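Local coordinates for DUF6844 domain-containing protein (Francisella tularensis subsp. tularensis, PDB 4QVR) that is of unknown function but belongs to the DUF6844 family and has a signal sequence, consistent with export from the cytoplasm, at residues A[79-84]-A[313-318]; A[123-128]-A[139-144]; A[254-259]-A[267-272]; A[330-335]-A[362-367]. One frame throughout, in Å; residues are numbered along the deposited sequence.

In the fold
Interactions 1, 3 and 4 are buried. Interaction 2 is only partly so, with Leu140 and Lys144 at the surface. Interactions 2 and 3 share one three-stranded antiparallel sheet: interaction 3 is backbone pairing inside it, and interaction 2 sets helix 134-159 against one of its two outermost strands, 117-126. Interaction 4 packs helix 349-370 on the other, four-stranded sheet, mainly through aliphatic groups. Interaction 1 is mainly polar and joins two loops. Its segment 313-318 links the sheets, since Gly314 O meets Thr256 of interaction 3 and Gly317 bonds to Tyr333 of interaction 4. Gln139 of interaction 2 also bonds to Asn363 of interaction 4. Interactions 3 and 4 do not touch.

Interaction 1. Residues A[79-84]-A[313-318]; sequences TDSKPV and MGDYGI
Ser81 and Asp315 meet through their polar ends. Ser81 OG lies beside its own backbone N (chi1 -60°), which aims it at the carboxylate. It donates to Asp315 OD1 at 2.5 Å, so short that the exact length is doubtful. The CB of Asp315 does not point straight at 79-84. Its CG also sits beside the backbone N (chi1 -67°), and this brings the carboxylate round to the serine. The other oxygen, OD2, forms a salt bridge with Lys307. Ser81 OG is also hydrogen-bonded to Lys255 NZ, so the hydroxyl sits between an ammonium group and a carboxylate.

Next to this pair, Gly314 N donates to Ser81 O at 2.8 Å. The bond is bent, with 137° at the hydrogen. Having no side chain, Gly314 can bring its CA to 4.8 Å from Ser81 CA. Pro83 covers the far end, where its CG rests 3.8 Å from CB of the selenomethionine Met313.

The touching residues lie in loops. This is loop-to-loop packing: one backbone bond and a buried hydroxyl-carboxylate pair tie the loop after helix 67-78 to the one entering strand 318-322.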
loop_
_atom_site.group_PDB
_atom_site.type_symbol
_atom_site.label_atom_id
_atom_site.label_comp_id
_atom_site.label_asym_id
_atom_site.label_seq_id
_atom_site.Cartn_x
_atom_site.Cartn_y
_atom_site.Cartn_z
ATOM N N THR A 79 -18.157 1.796 2.897
ATOM C CA THR A 79 -18.176 2.601 4.137
ATOM C C THR A 79 -17.794 4.059 3.854
ATOM O O THR A 79 -16.991 4.319 2.968
ATOM C CB THR A 79 -17.186 2.070 5.207
ATOM O OG1 THR A 79 -15.865 1.987 4.644
ATOM C CG2 THR A 79 -17.604 0.702 5.720
ATOM N N ASP A 80 -18.394 4.994 4.596
ATOM C CA ASP A 80 -18.082 6.418 4.442
ATOM C C ASP A 80 -16.649 6.656 4.854
ATOM O O ASP A 80 -16.145 5.940 5.720
ATOM C CB ASP A 80 -19.014 7.290 5.297
ATOM C CG ASP A 80 -20.413 7.434 4.693
ATOM O OD1 ASP A 80 -20.586 7.095 3.499
ATOM O OD2 ASP A 80 -21.334 7.914 5.408
ATOM N N SER A 81 -15.999 7.642 4.225
ATOM C CA SER A 81 -14.618 8.011 4.545
ATOM C C SER A 81 -14.469 9.536 4.718
ATOM O O SER A 81 -13.732 10.220 3.971
ATOM C CB SER A 81 -13.641 7.487 3.483
ATOM O OG SER A 81 -13.694 6.066 3.377
ATOM N N LYS A 82 -15.168 10.059 5.720
ATOM C CA LYS A 82 -15.126 11.489 6.043
ATOM C C LYS A 82 -13.787 11.843 6.729
ATOM O O LYS A 82 -13.172 10.991 7.354
ATOM C CB LYS A 82 -16.289 11.846 6.991
ATOM C CG LYS A 82 -17.688 11.646 6.408
ATOM C CD LYS A 82 -18.760 11.865 7.473
ATOM C CE LYS A 82 -20.165 11.617 6.944
ATOM N NZ LYS A 82 -20.550 12.600 5.892
ATOM N N PRO A 83 -13.329 13.091 6.601
ATOM C CA PRO A 83 -12.124 13.449 7.329
ATOM C C PRO A 83 -12.349 13.213 8.815
ATOM O O PRO A 83 -13.387 13.605 9.351
ATOM C CB PRO A 83 -11.984 14.949 7.055
ATOM C CG PRO A 83 -12.637 15.136 5.730
ATOM C CD PRO A 83 -13.812 14.207 5.762
ATOM N N VAL A 84 -11.397 12.586 9.482
ATOM C CA VAL A 84 -11.562 12.318 10.898
ATOM C C VAL A 84 -11.787 13.627 11.629
ATOM O O VAL A 84 -10.942 14.515 11.581
ATOM C CB VAL A 84 -10.327 11.628 11.501
ATOM C CG1 VAL A 84 -10.516 11.437 13.001
ATOM C CG2 VAL A 84 -10.041 10.299 10.797
HETATM N N MSE A 313 -13.412 11.939 0.925
HETATM C CA MSE A 313 -12.166 12.635 1.194
HETATM C C MSE A 313 -11.056 11.804 1.775
HETATM O O MSE A 313 -9.866 12.120 1.570
HETATM C CB MSE A 313 -12.426 13.783 2.153
HETATM C CG MSE A 313 -13.092 14.952 1.450
HETATM SE SE MSE A 313 -11.792 16.024 0.389
HETATM C CE MSE A 313 -11.098 17.028 1.942
ATOM N N GLY A 314 -11.426 10.738 2.482
ATOM C CA GLY A 314 -10.451 9.898 3.177
ATOM C C GLY A 314 -9.978 8.707 2.422
ATOM O O GLY A 314 -9.119 7.989 2.903
ATOM N N ASP A 315 -10.536 8.518 1.227
ATOM C CA ASP A 315 -10.210 7.426 0.349
ATOM C C ASP A 315 -8.970 7.677 -0.532
ATOM O O ASP A 315 -8.974 8.509 -1.454
ATOM C CB ASP A 315 -11.384 7.138 -0.559
ATOM C CG ASP A 315 -12.607 6.588 0.199
ATOM O OD1 ASP A 315 -12.429 5.899 1.240
ATOM O OD2 ASP A 315 -13.753 6.818 -0.289
ATOM N N TYR A 316 -7.931 6.901 -0.247
ATOM C CA TYR A 316 -6.671 6.928 -0.959
ATOM C C TYR A 316 -6.275 5.492 -1.378
ATOM O O TYR A 316 -6.726 4.490 -0.764
ATOM C CB TYR A 316 -5.606 7.526 -0.046
ATOM C CG TYR A 316 -5.721 9.015 0.082
ATOM C CD1 TYR A 316 -6.617 9.586 0.964
ATOM C CD2 TYR A 316 -4.951 9.859 -0.703
ATOM C CE1 TYR A 316 -6.735 10.965 1.066
ATOM C CE2 TYR A 316 -5.072 11.239 -0.604
ATOM C CZ TYR A 316 -5.978 11.775 0.276
ATOM O OH TYR A 316 -6.124 13.140 0.381
ATOM N N GLY A 317 -5.452 5.391 -2.415
ATOM C CA GLY A 317 -4.960 4.104 -2.861
ATOM C C GLY A 317 -5.885 3.344 -3.761
ATOM O O GLY A 317 -6.738 3.934 -4.432
ATOM N N ILE A 318 -5.689 2.026 -3.792
ATOM C CA ILE A 318 -6.485 1.132 -4.611
ATOM C C ILE A 318 -7.290 0.185 -3.734
ATOM O O ILE A 318 -6.991 0.004 -2.541
ATOM C CB ILE A 318 -5.599 0.323 -5.582
ATOM C CG1 ILE A 318 -4.774 -0.752 -4.868
ATOM C CG2 ILE A 318 -4.670 1.246 -6.328
ATOM C CD1 ILE A 318 -5.562 -2.000 -4.546
#

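Interaction 2. Residues A[123-128]-A[139-144]; sequences GTASVN and QLAFEK
Lys144 reaches to the outer edge of the strand at Thr124. Its chain runs extended beyond CG (chi2 167°), and NZ donates to Thr124 O at 2.7 Å, coming almost straight off the carbonyl. Beside it the contact is made by small groups. The Ala141 methyl CB lies 3.7 Å from Gly123 O. Ala141 O in turn receives a CA-H...O contact from Gly123 CA at 3.4 Å. Lys144 CB packs on the same glycine, with CA and CB 4.2 Å apart. Further along the strand, Ala125 CB meets Leu140 CD2 at 4.0 Å.

With glycine and alanine at the interface, the axes of strand 123-126 and helix 139-144 approach to 6.0 Å. They run nearly antiparallel, at 151°.

The second shell fixes both partners. Gly123 and Ala125 are bonded through their backbones to Ile267 and Ala265 of strand 264-273. Ser126 O is bonded to Ser137 OG, two residues before Gln139 on the same helix. On another side of the helix, Gln139 NE2 donates to Glu143 OE2 at 3.1 Å and also bonds to Asn363 OD1. Phe142 packs against Tyr316.

Strand 117-126 is outermost in its sheet. Thr124 O, between two residues paired with strand 264-273, takes its bond from a lysine instead of another strand. The ammonium group thus satisfies an edge carbonyl at the rim of a contact otherwise made by small groups and backbone.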
loop_
_atom_site.group_PDB
_atom_site.type_symbol
_atom_site.label_atom_id
_atom_site.label_comp_id
_atom_site.label_asym_id
_atom_site.label_seq_id
_atom_site.Cartn_x
_atom_site.Cartn_y
_atom_site.Cartn_z
ATOM N N GLY A 123 1.466 7.990 7.565
ATOM C CA GLY A 123 2.430 8.822 6.872
ATOM C C GLY A 123 1.917 10.248 7.058
ATOM O O GLY A 123 0.697 10.438 7.251
ATOM N N THR A 124 2.837 11.228 7.070
ATOM C CA THR A 124 2.507 12.661 7.221
ATOM C C THR A 124 3.358 13.550 6.304
ATOM O O THR A 124 4.496 13.238 6.001
ATOM C CB THR A 124 2.722 13.170 8.662
ATOM O OG1 THR A 124 4.122 13.139 8.993
ATOM C CG2 THR A 124 1.936 12.316 9.645
ATOM N N ALA A 125 2.804 14.687 5.909
ATOM C CA ALA A 125 3.480 15.616 5.018
ATOM C C ALA A 125 3.051 16.977 5.429
ATOM O O ALA A 125 1.955 17.119 5.953
ATOM C CB ALA A 125 3.083 15.374 3.581
ATOM N N SER A 126 3.896 17.986 5.200
ATOM C CA SER A 126 3.536 19.360 5.583
ATOM C C SER A 126 2.642 19.905 4.520
ATOM O O SER A 126 2.667 19.413 3.390
ATOM C CB SER A 126 4.771 20.251 5.673
ATOM O OG SER A 126 5.763 19.623 6.458
ATOM N N VAL A 127 1.821 20.883 4.884
ATOM C CA VAL A 127 0.988 21.592 3.907
ATOM C C VAL A 127 1.504 23.029 3.910
ATOM O O VAL A 127 2.248 23.400 4.826
ATOM C CB VAL A 127 -0.514 21.593 4.252
ATOM C CG1 VAL A 127 -1.061 20.191 4.267
ATOM C CG2 VAL A 127 -0.784 22.301 5.575
ATOM N N ASN A 128 1.159 23.838 2.902
ATOM C CA ASN A 128 1.613 25.242 2.916
ATOM C C ASN A 128 0.691 26.109 3.777
ATOM O O ASN A 128 -0.337 25.633 4.275
ATOM C CB ASN A 128 1.773 25.814 1.499
ATOM C CG ASN A 128 0.473 25.884 0.737
ATOM O OD1 ASN A 128 -0.604 25.856 1.310
ATOM N ND2 ASN A 128 0.576 25.998 -0.576
ATOM N N GLN A 139 -1.600 13.070 -0.695
ATOM C CA GLN A 139 -1.243 11.918 -1.508
ATOM C C GLN A 139 0.155 11.413 -1.134
ATOM O O GLN A 139 0.387 10.221 -1.074
ATOM C CB GLN A 139 -1.299 12.273 -2.974
ATOM C CG GLN A 139 -0.823 11.157 -3.909
ATOM C CD GLN A 139 -1.685 9.933 -3.840
ATOM O OE1 GLN A 139 -2.793 9.974 -3.279
ATOM N NE2 GLN A 139 -1.214 8.831 -4.434
ATOM N N LEU A 140 1.089 12.329 -0.904
ATOM C CA LEU A 140 2.433 11.943 -0.515
ATOM C C LEU A 140 2.372 11.174 0.816
ATOM O O LEU A 140 3.050 10.165 1.026
ATOM C CB LEU A 140 3.290 13.193 -0.357
ATOM C CG LEU A 140 4.686 12.912 0.190
ATOM C CD1 LEU A 140 5.486 12.138 -0.830
ATOM C CD2 LEU A 140 5.402 14.192 0.540
ATOM N N ALA A 141 1.574 11.693 1.732
ATOM C CA ALA A 141 1.400 11.089 3.048
ATOM C C ALA A 141 0.870 9.644 2.923
ATOM O O ALA A 141 1.318 8.738 3.649
ATOM C CB ALA A 141 0.466 11.955 3.888
ATOM N N PHE A 142 -0.075 9.432 2.003
ATOM C CA PHE A 142 -0.595 8.090 1.753
ATOM C C PHE A 142 0.520 7.216 1.221
ATOM O O PHE A 142 0.672 6.092 1.656
ATOM C CB PHE A 142 -1.779 8.055 0.773
ATOM C CG PHE A 142 -2.045 6.671 0.238
ATOM C CD1 PHE A 142 -2.585 5.689 1.053
ATOM C CD2 PHE A 142 -1.731 6.340 -1.070
ATOM C CE1 PHE A 142 -2.776 4.394 0.578
ATOM C CE2 PHE A 142 -1.958 5.056 -1.561
ATOM C CZ PHE A 142 -2.464 4.080 -0.730
ATOM N N GLU A 143 1.293 7.722 0.281
ATOM C CA GLU A 143 2.390 6.915 -0.297
ATOM C C GLU A 143 3.378 6.442 0.758
ATOM O O GLU A 143 3.837 5.288 0.740
ATOM C CB GLU A 143 3.105 7.682 -1.416
ATOM C CG GLU A 143 2.239 7.809 -2.694
ATOM C CD GLU A 143 2.687 8.899 -3.679
ATOM O OE1 GLU A 143 3.821 9.440 -3.565
ATOM O OE2 GLU A 143 1.877 9.230 -4.578
ATOM N N LYS A 144 3.694 7.306 1.697
ATOM C CA LYS A 144 4.602 6.924 2.787
ATOM C C LYS A 144 3.964 5.913 3.722
ATOM O O LYS A 144 4.622 5.011 4.197
ATOM C CB LYS A 144 4.988 8.145 3.616
ATOM C CG LYS A 144 5.941 9.138 2.933
ATOM C CD LYS A 144 5.887 10.375 3.812
ATOM C CE LYS A 144 6.949 11.400 3.589
ATOM N NZ LYS A 144 6.733 12.407 4.658
#

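Interaction 3. Residues A[254-259]-A[267-272]; sequences IKTFVV and IGVVVI
Ile254 and Lys255 both lie opposite Val270, and four backbone hydrogen bonds join the two strands. Ile254 N donates to Val270 O at 2.9 Å, nearly straight at 171°. Val270 N donates to Lys255 O at the same length. Phe257 and Gly268 bond to each other both ways, with Phe257 N to Gly268 O at 3.0 Å and bent to 151°. Thr256 with Val269 and Val258 with Ile267 are the non-hydrogen-bonded pairs. At Ile254 psi falls well off the extended values of its neighbours. Together with two residues facing one, this is consistent with a beta bulge.

CA-H...O contacts add to the pairing. The shorter ones include Thr256 CA to Gly268 O at 3.2 Å.

Apolar contacts lie on both faces. On the Thr256 and Val258 face, Thr256 CG2 meets Val269 CG2 at 3.8 Å. Ile267 CG1 stands beside the backbone N (chi1 -66°) and the chain bends again at chi2, bringing CD1 to 3.8 Å from Val258 CB. On the Phe257 face, Val270 CG2 sits at the edge of the ring, 4.4 Å from CE2. Ile254 and Ile272 cross at about a right angle, but their closest approach rests on one of two conformers and is doubtful in detail.

The polar ends find partners beyond the strands. Lys255 NZ bonds to Thr79, Asp80 and Ser81, and Thr256 OG1 to Gly314 O and Tyr316 N.

Helix 134-159 covers the Ile267 and Val269 face, and helix 94-108 packs on Phe257. This is an antiparallel beta hairpin, extended by strand 117-126 into a three-stranded sheet between helices.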
loop_
_atom_site.group_PDB
_atom_site.type_symbol
_atom_site.label_atom_id
_atom_site.label_comp_id
_atom_site.label_asym_id
_atom_site.label_seq_id
_atom_site.Cartn_x
_atom_site.Cartn_y
_atom_site.Cartn_z
ATOM N N ILE A 254 -7.433 -1.775 2.743
ATOM C CA ILE A 254 -8.880 -1.946 2.818
ATOM C C ILE A 254 -9.613 -0.739 3.336
ATOM O O ILE A 254 -10.802 -0.610 3.076
ATOM C CB ILE A 254 -9.304 -3.217 3.562
ATOM C CG1 ILE A 254 -8.751 -3.239 4.974
ATOM C CG2 ILE A 254 -8.851 -4.452 2.774
ATOM C CD1 ILE A 254 -9.301 -4.406 5.757
ATOM N N LYS A 255 -8.891 0.160 4.008
ATOM C CA LYS A 255 -9.457 1.358 4.532
ATOM C C LYS A 255 -8.358 2.387 4.759
ATOM O O LYS A 255 -7.262 2.048 5.210
ATOM C CB LYS A 255 -10.074 1.027 5.894
ATOM C CG LYS A 255 -10.848 2.164 6.563
ATOM C CD LYS A 255 -12.170 2.385 5.842
ATOM C CE LYS A 255 -12.811 3.690 6.259
ATOM N NZ LYS A 255 -13.995 3.969 5.429
ATOM N N THR A 256 -8.628 3.647 4.415
ATOM C CA THR A 256 -7.691 4.725 4.670
ATOM C C THR A 256 -8.436 5.780 5.436
ATOM O O THR A 256 -9.657 5.818 5.365
ATOM C CB THR A 256 -7.130 5.344 3.403
ATOM O OG1 THR A 256 -8.203 5.621 2.493
ATOM C CG2 THR A 256 -6.172 4.387 2.736
ATOM N N PHE A 257 -7.687 6.632 6.143
ATOM C CA PHE A 257 -8.221 7.721 6.956
ATOM C C PHE A 257 -7.324 8.953 6.839
ATOM O O PHE A 257 -6.106 8.819 6.700
ATOM C CB PHE A 257 -8.206 7.356 8.447
ATOM C CG PHE A 257 -9.053 6.175 8.800
ATOM C CD1 PHE A 257 -10.392 6.341 9.116
ATOM C CD2 PHE A 257 -8.505 4.915 8.864
ATOM C CE1 PHE A 257 -11.180 5.257 9.452
ATOM C CE2 PHE A 257 -9.283 3.833 9.200
ATOM C CZ PHE A 257 -10.622 4.005 9.486
ATOM N N VAL A 258 -7.915 10.138 6.913
ATOM C CA VAL A 258 -7.129 11.368 6.810
ATOM C C VAL A 258 -7.391 12.285 7.987
ATOM O O VAL A 258 -8.514 12.387 8.456
ATOM C CB VAL A 258 -7.403 12.141 5.501
ATOM C CG1 VAL A 258 -8.856 12.568 5.387
ATOM C CG2 VAL A 258 -6.498 13.360 5.405
ATOM N N VAL A 259 -6.330 12.918 8.479
ATOM C CA VAL A 259 -6.438 13.878 9.553
ATOM C C VAL A 259 -5.538 15.094 9.256
ATOM O O VAL A 259 -4.415 14.946 8.787
ATOM C CB VAL A 259 -5.988 13.295 10.914
ATOM C CG1 VAL A 259 -6.130 14.338 12.024
ATOM C CG2 VAL A 259 -6.799 12.103 11.296
ATOM N N ILE A 267 -2.111 10.568 6.943
ATOM C CA ILE A 267 -2.944 9.496 6.407
ATOM C C ILE A 267 -2.644 8.175 7.132
ATOM O O ILE A 267 -1.488 7.835 7.350
ATOM C CB ILE A 267 -2.615 9.240 4.905
ATOM C CG1 ILE A 267 -2.981 10.416 3.996
ATOM C CG2 ILE A 267 -3.304 8.004 4.384
ATOM C CD1 ILE A 267 -4.453 10.608 3.743
ATOM N N GLY A 268 -3.685 7.402 7.444
ATOM C CA GLY A 268 -3.506 6.086 8.021
ATOM C C GLY A 268 -4.065 5.074 7.028
ATOM O O GLY A 268 -5.020 5.349 6.308
ATOM N N VAL A 269 -3.434 3.926 6.928
ATOM C CA VAL A 269 -3.911 2.898 6.012
ATOM C C VAL A 269 -3.902 1.597 6.791
ATOM O O VAL A 269 -3.007 1.353 7.594
ATOM C CB VAL A 269 -3.060 2.814 4.731
ATOM C CG1 VAL A 269 -1.617 2.521 5.066
ATOM C CG2 VAL A 269 -3.605 1.745 3.761
ATOM N N VAL A 270 -4.984 0.847 6.634
ATOM C CA VAL A 270 -5.128 -0.460 7.228
ATOM C C VAL A 270 -5.002 -1.403 6.046
ATOM O O VAL A 270 -5.708 -1.238 5.055
ATOM C CB VAL A 270 -6.525 -0.631 7.880
ATOM C CG1 VAL A 270 -6.767 -2.080 8.322
ATOM C CG2 VAL A 270 -6.669 0.269 9.083
ATOM N N VAL A 271 -4.094 -2.371 6.147
ATOM C CA VAL A 271 -3.901 -3.383 5.097
ATOM C C VAL A 271 -4.177 -4.812 5.639
ATOM O O VAL A 271 -4.087 -5.058 6.848
ATOM C CB VAL A 271 -2.484 -3.344 4.477
ATOM C CG1 VAL A 271 -2.185 -2.005 3.774
ATOM C CG2 VAL A 271 -1.390 -3.671 5.504
ATOM N N ILE A 272 -4.561 -5.724 4.736
ATOM C CA ILE A 272 -4.777 -7.112 5.076
ATOM C C ILE A 272 -4.012 -7.937 4.056
ATOM O O ILE A 272 -3.789 -7.476 2.955
ATOM C CB ILE A 272 -6.246 -7.540 4.948
ATOM C CG1 ILE A 272 -6.657 -7.454 3.478
ATOM C CG2 ILE A 272 -7.101 -6.729 5.887
ATOM C CD1 ILE A 272 -8.070 -7.822 3.184
#

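Interaction 4. Residues A[330-335]-A[362-367]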
loop_
_atom_site.group_PDB
_atom_site.type_symbol
_atom_site.label_atom_id
_atom_site.label_comp_id
_atom_site.label_asym_id
_atom_site.label_seq_id
_atom_site.Cartn_x
_atom_site.Cartn_y
_atom_site.Cartn_z
ATOM N N ILE A 330 -10.447 -3.415 -10.030
ATOM C CA ILE A 330 -9.637 -2.620 -9.152
ATOM C C ILE A 330 -10.064 -1.170 -9.234
ATOM O O ILE A 330 -10.178 -0.625 -10.320
ATOM C CB ILE A 330 -8.169 -2.765 -9.549
ATOM C CG1 ILE A 330 -7.781 -4.241 -9.383
ATOM C CG2 ILE A 330 -7.290 -1.851 -8.697
ATOM C CD1 ILE A 330 -6.566 -4.657 -10.163
ATOM N N LEU A 331 -10.323 -0.563 -8.080
ATOM C CA LEU A 331 -10.701 0.830 -8.024
ATOM C C LEU A 331 -9.480 1.580 -7.571
ATOM O O LEU A 331 -8.685 1.056 -6.816
ATOM C CB LEU A 331 -11.818 1.063 -7.034
ATOM C CG LEU A 331 -13.098 0.290 -7.291
ATOM C CD1 LEU A 331 -14.135 0.710 -6.258
ATOM C CD2 LEU A 331 -13.599 0.562 -8.682
ATOM N N ALA A 332 -9.329 2.799 -8.068
ATOM C CA ALA A 332 -8.223 3.662 -7.721
ATOM C C ALA A 332 -8.798 5.033 -7.460
ATOM O O ALA A 332 -9.524 5.581 -8.308
ATOM C CB ALA A 332 -7.237 3.745 -8.853
ATOM N N TYR A 333 -8.468 5.582 -6.294
ATOM C CA TYR A 333 -8.919 6.909 -5.897
ATOM C C TYR A 333 -7.913 7.966 -6.238
ATOM O O TYR A 333 -6.723 7.708 -6.240
ATOM C CB TYR A 333 -9.122 6.945 -4.399
ATOM C CG TYR A 333 -10.138 5.942 -3.895
ATOM C CD1 TYR A 333 -11.492 6.167 -4.055
ATOM C CD2 TYR A 333 -9.739 4.789 -3.223
ATOM C CE1 TYR A 333 -12.440 5.253 -3.582
ATOM C CE2 TYR A 333 -10.673 3.889 -2.724
ATOM C CZ TYR A 333 -12.025 4.123 -2.921
ATOM O OH TYR A 333 -12.957 3.235 -2.441
ATOM N N GLY A 334 -8.380 9.178 -6.475
ATOM C CA GLY A 334 -7.495 10.281 -6.798
ATOM C C GLY A 334 -8.176 11.585 -6.526
ATOM O O GLY A 334 -9.384 11.675 -6.610
ATOM N N GLN A 335 -7.400 12.608 -6.203
ATOM C CA GLN A 335 -7.941 13.925 -5.909
ATOM C C GLN A 335 -7.112 14.982 -6.589
ATOM O O GLN A 335 -5.941 14.745 -6.873
ATOM C CB GLN A 335 -7.951 14.185 -4.396
ATOM C CG GLN A 335 -8.772 13.153 -3.664
ATOM C CD GLN A 335 -8.830 13.340 -2.166
ATOM O OE1 GLN A 335 -8.437 14.361 -1.623
ATOM N NE2 GLN A 335 -9.355 12.337 -1.496
ATOM N N ALA A 362 -1.395 6.966 -10.911
ATOM C CA ALA A 362 -0.153 6.670 -10.224
ATOM C C ALA A 362 -0.374 5.573 -9.158
ATOM O O ALA A 362 0.515 4.764 -8.885
ATOM C CB ALA A 362 0.437 7.930 -9.609
ATOM N N ASN A 363 -1.554 5.537 -8.551
ATOM C CA ASN A 363 -1.874 4.496 -7.580
ATOM C C ASN A 363 -1.856 3.104 -8.247
ATOM O O ASN A 363 -1.381 2.115 -7.669
ATOM C CB ASN A 363 -3.233 4.766 -6.935
ATOM C CG ASN A 363 -3.185 5.850 -5.863
ATOM O OD1 ASN A 363 -2.179 6.051 -5.194
ATOM N ND2 ASN A 363 -4.289 6.502 -5.663
ATOM N N LEU A 364 -2.373 3.022 -9.470
ATOM C CA LEU A 364 -2.355 1.770 -10.210
ATOM C C LEU A 364 -0.933 1.393 -10.626
ATOM O O LEU A 364 -0.557 0.232 -10.545
ATOM C CB LEU A 364 -3.282 1.825 -11.430
ATOM C CG LEU A 364 -4.785 1.886 -11.094
ATOM C CD1 LEU A 364 -5.582 2.116 -12.365
ATOM C CD2 LEU A 364 -5.257 0.623 -10.369
ATOM N N VAL A 365 -0.138 2.365 -11.048
ATOM C CA VAL A 365 1.249 2.092 -11.429
ATOM C C VAL A 365 2.020 1.476 -10.263
ATOM O O VAL A 365 2.714 0.487 -10.424
ATOM C CB VAL A 365 1.953 3.368 -11.924
ATOM C CG1 VAL A 365 3.468 3.152 -12.048
ATOM C CG2 VAL A 365 1.350 3.830 -13.260
ATOM N N THR A 366 1.860 2.043 -9.078
ATOM C CA THR A 366 2.496 1.528 -7.890
ATOM C C THR A 366 2.028 0.087 -7.528
ATOM O O THR A 366 2.799 -0.761 -7.035
ATOM C CB THR A 366 2.161 2.486 -6.730
ATOM O OG1 THR A 366 2.648 3.787 -7.071
ATOM C CG2 THR A 366 2.796 2.031 -5.458
ATOM N N LEU A 367 0.752 -0.166 -7.744
ATOM C CA LEU A 367 0.171 -1.474 -7.486
ATOM C C LEU A 367 0.821 -2.525 -8.376
ATOM O O LEU A 367 1.240 -3.574 -7.939
ATOM C CB LEU A 367 -1.322 -1.440 -7.818
ATOM C CG LEU A 367 -2.050 -2.780 -7.756
ATOM C CD1 LEU A 367 -1.959 -3.311 -6.328
ATOM C CD2 LEU A 367 -3.490 -2.603 -8.220
#
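Leu364 packs on Ile330 and Ala332 where helix 349-370 lies against the four-stranded antiparallel sheet. This is two-layer alpha/beta packing. The axes of strand 330-335 and helix 362-367 come to 8.3 Å and make an angle of 133°.

Leu364 can be followed outward. Its CB does not point straight at the strand. CG stands beside the backbone N (chi1 -68°), and this turn brings the branched end over to the sheet. CG itself lies 3.8 Å from Ala332 CB. Of the two methyls, CD2 makes the closer contacts. It rests on Ile330 CG2 at 3.6 Å and stays 4.0 Å from Ala332 CB, so it is lodged between the two residues. CD1 lies a little farther from Ala332 CB and does not reach Ile330. Around this leucine, Ile318, Leu424 and Trp448 from the three other strands of the sheet complete the packing.

One turn later, Leu367 approaches Ile330 tip to tip. Its CD2 is 3.9 Å from Ile330 CG2, the methyl that Leu364 also meets. Ile330 thus takes two leucines from the same helix face. It also packs on Trp448.

Polar chemistry enters only at the Asn363 end. The carboxamide is shared between two parts of the fold. Asn363 OD1 is hydrogen-bonded to Gln139 NE2 on helix 134-159, which leaves the amide nitrogen facing the strand. The Tyr333 ring takes no part in the bond, and its OH is hydrogen-bonded to Tyr304 OH. The Tyr333 carbonyl is what the helix meets: Asn363 ND2 donates to Tyr333 O at 2.8 Å, a weak bond with only 119° at the hydrogen.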